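Local coordinates for methylmalonyl-CoA carboxyltransferase 12S subunit (Propionibacterium freudenreichii, PDB 1ON9), which transfers the carboxyl group of methylmalonyl-CoA to the biotin of the 1.3S subunit, giving propanoyl-CoA and carboxylated biotin, at residues A172-P177 against D190-T195. Numbering follows the deposited sequence.
Sequences AIIAGP and DFIIMT
Ala172 pairs with Ile192 in two adjacent parallel strands, 170-175 and 191-195. Ala172 N donates to Phe191 O at 2.8 Å, and its O accepts from Ile193 N, so the residue grips the second strand on both sides of Ile192. Its CB sits on the same face of the sheet as Ile192, loosely against CG1. Ile173 points to the other face, where it lies beside Ile193 with both side chains running the same way. Ile173 CG1 meets Ile193 CD1 at 4.1 Å. The CA of Ile173 also makes a CA-H...O contact with Ile193 O at 3.2 Å. Ile174 repeats the two-bond grip: its N donates to Ile193 O with an N-H...O angle of 151°, more bent than the other three bonds, and Ile174 O accepts from Thr195 N at 3.0 Å. With CG1 anti to the carbonyl carbon (chi1 -54°) and the chain extended beyond it, CD1 reaches back toward the start of the strand. There Ile174 CD1 packs on Ile192 CG2 at 3.5 Å, while Ile174 CB rests 3.9 Å from Met194 CG. Ala175 CB touches Thr195 CG2. A water joins Ala175 O to Thr195 OG1, 2.8 Å from each, where direct pairing ends and the chain turns at Gly176. Thr195 OG1 is also bonded to Lys197 N. This is the all-parallel part of the N-terminal crotonase-like sheet. Strand 133-139 pairs with the other edge of 170-175. Helix 241-253 packs over the face of Ile173, and Pro186 of helix 184-188 over that of Ala172, Ile174 and Ile192.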
loop_
_atom_site.group_PDB
_atom_site.type_symbol
_atom_site.label_atom_id
_atom_site.label_comp_id
_atom_site.label_asym_id
_atom_site.label_seq_id
_atom_site.Cartn_x
_atom_site.Cartn_y
_atom_site.Cartn_z
ATOM N N ALA E 172 16.883 16.546 -23.308
ATOM C CA ALA E 172 16.849 17.909 -23.797
ATOM C C ALA E 172 17.846 18.014 -24.937
ATOM O O ALA E 172 18.972 17.524 -24.831
ATOM C CB ALA E 172 17.229 18.886 -22.679
ATOM N N ILE E 173 17.420 18.611 -26.041
ATOM C CA ILE E 173 18.322 18.817 -27.166
ATOM C C ILE E 173 18.357 20.322 -27.356
ATOM O O ILE E 173 17.369 20.939 -27.765
ATOM C CB ILE E 173 17.837 18.162 -28.482
ATOM C CG1 ILE E 173 17.715 16.642 -28.308
ATOM C CG2 ILE E 173 18.850 18.447 -29.593
ATOM C CD1 ILE E 173 16.293 16.154 -28.320
ATOM N N ILE E 174 19.492 20.916 -27.021
ATOM C CA ILE E 174 19.647 22.353 -27.143
ATOM C C ILE E 174 20.259 22.521 -28.521
ATOM O O ILE E 174 21.403 22.113 -28.772
ATOM C CB ILE E 174 20.551 22.904 -26.010
ATOM C CG1 ILE E 174 19.967 22.449 -24.658
ATOM C CG2 ILE E 174 20.607 24.440 -26.078
ATOM C CD1 ILE E 174 20.663 22.974 -23.458
ATOM N N ALA E 175 19.471 23.099 -29.419
ATOM C CA ALA E 175 19.892 23.255 -30.807
ATOM C C ALA E 175 19.814 24.697 -31.275
ATOM O O ALA E 175 19.661 24.975 -32.472
ATOM C CB ALA E 175 19.028 22.360 -31.693
ATOM N N GLY E 176 19.918 25.606 -30.314
ATOM C CA GLY E 176 19.871 27.023 -30.601
ATOM C C GLY E 176 20.137 27.735 -29.286
ATOM O O GLY E 176 20.656 27.123 -28.346
ATOM N N PRO E 177 19.803 29.028 -29.179
ATOM C CA PRO E 177 20.053 29.715 -27.913
ATOM C C PRO E 177 19.194 29.106 -26.821
ATOM O O PRO E 177 18.155 28.513 -27.092
ATOM C CB PRO E 177 19.619 31.154 -28.202
ATOM C CG PRO E 177 19.804 31.289 -29.661
ATOM C CD PRO E 177 19.320 29.971 -30.200
ATOM N N ASP E 190 17.092 14.709 -17.829
ATOM C CA ASP E 190 18.151 13.755 -17.521
ATOM C C ASP E 190 19.390 13.895 -18.371
ATOM O O ASP E 190 20.500 13.725 -17.878
ATOM C CB ASP E 190 17.612 12.335 -17.637
ATOM C CG ASP E 190 16.423 12.123 -16.750
ATOM O OD1 ASP E 190 15.367 11.716 -17.266
ATOM O OD2 ASP E 190 16.549 12.401 -15.533
ATOM N N PHE E 191 19.201 14.182 -19.650
ATOM C CA PHE E 191 20.331 14.313 -20.535
ATOM C C PHE E 191 20.230 15.508 -21.423
ATOM O O PHE E 191 19.180 15.772 -22.002
ATOM C CB PHE E 191 20.478 13.084 -21.421
ATOM C CG PHE E 191 20.721 11.832 -20.663
ATOM C CD1 PHE E 191 19.662 11.016 -20.285
ATOM C CD2 PHE E 191 22.009 11.483 -20.284
ATOM C CE1 PHE E 191 19.889 9.852 -19.528
ATOM C CE2 PHE E 191 22.241 10.335 -19.530
ATOM C CZ PHE E 191 21.178 9.521 -19.153
ATOM N N ILE E 192 21.328 16.242 -21.519
ATOM C CA ILE E 192 21.351 17.372 -22.416
ATOM C C ILE E 192 22.274 17.076 -23.590
ATOM O O ILE E 192 23.468 16.830 -23.405
ATOM C CB ILE E 192 21.871 18.654 -21.759
ATOM C CG1 ILE E 192 20.951 19.068 -20.601
ATOM C CG2 ILE E 192 21.950 19.760 -22.840
ATOM C CD1 ILE E 192 21.484 20.230 -19.769
ATOM N N ILE E 193 21.711 17.084 -24.791
ATOM C CA ILE E 193 22.495 16.890 -26.011
ATOM C C ILE E 193 22.526 18.304 -26.567
ATOM O O ILE E 193 21.473 18.885 -26.848
ATOM C CB ILE E 193 21.775 16.009 -27.036
ATOM C CG1 ILE E 193 21.554 14.619 -26.471
ATOM C CG2 ILE E 193 22.601 15.940 -28.323
ATOM C CD1 ILE E 193 20.532 13.858 -27.232
ATOM N N MET E 194 23.719 18.854 -26.741
ATOM C CA MET E 194 23.840 20.220 -27.203
ATOM C C MET E 194 24.600 20.308 -28.519
ATOM O O MET E 194 25.700 19.767 -28.634
ATOM C CB MET E 194 24.555 21.025 -26.121
ATOM C CG MET E 194 24.435 22.497 -26.273
ATOM S SD MET E 194 25.192 23.345 -24.885
ATOM C CE MET E 194 25.247 25.039 -25.626
ATOM N N THR E 195 24.031 20.992 -29.511
ATOM C CA THR E 195 24.730 21.087 -30.788
ATOM C C THR E 195 25.753 22.198 -30.728
ATOM O O THR E 195 25.689 23.074 -29.857
ATOM C CB THR E 195 23.797 21.394 -31.957
ATOM O OG1 THR E 195 23.354 22.756 -31.872
ATOM C CG2 THR E 195 22.626 20.454 -31.963
HETATM O O HOH W 1 21.453 23.300 -33.797
#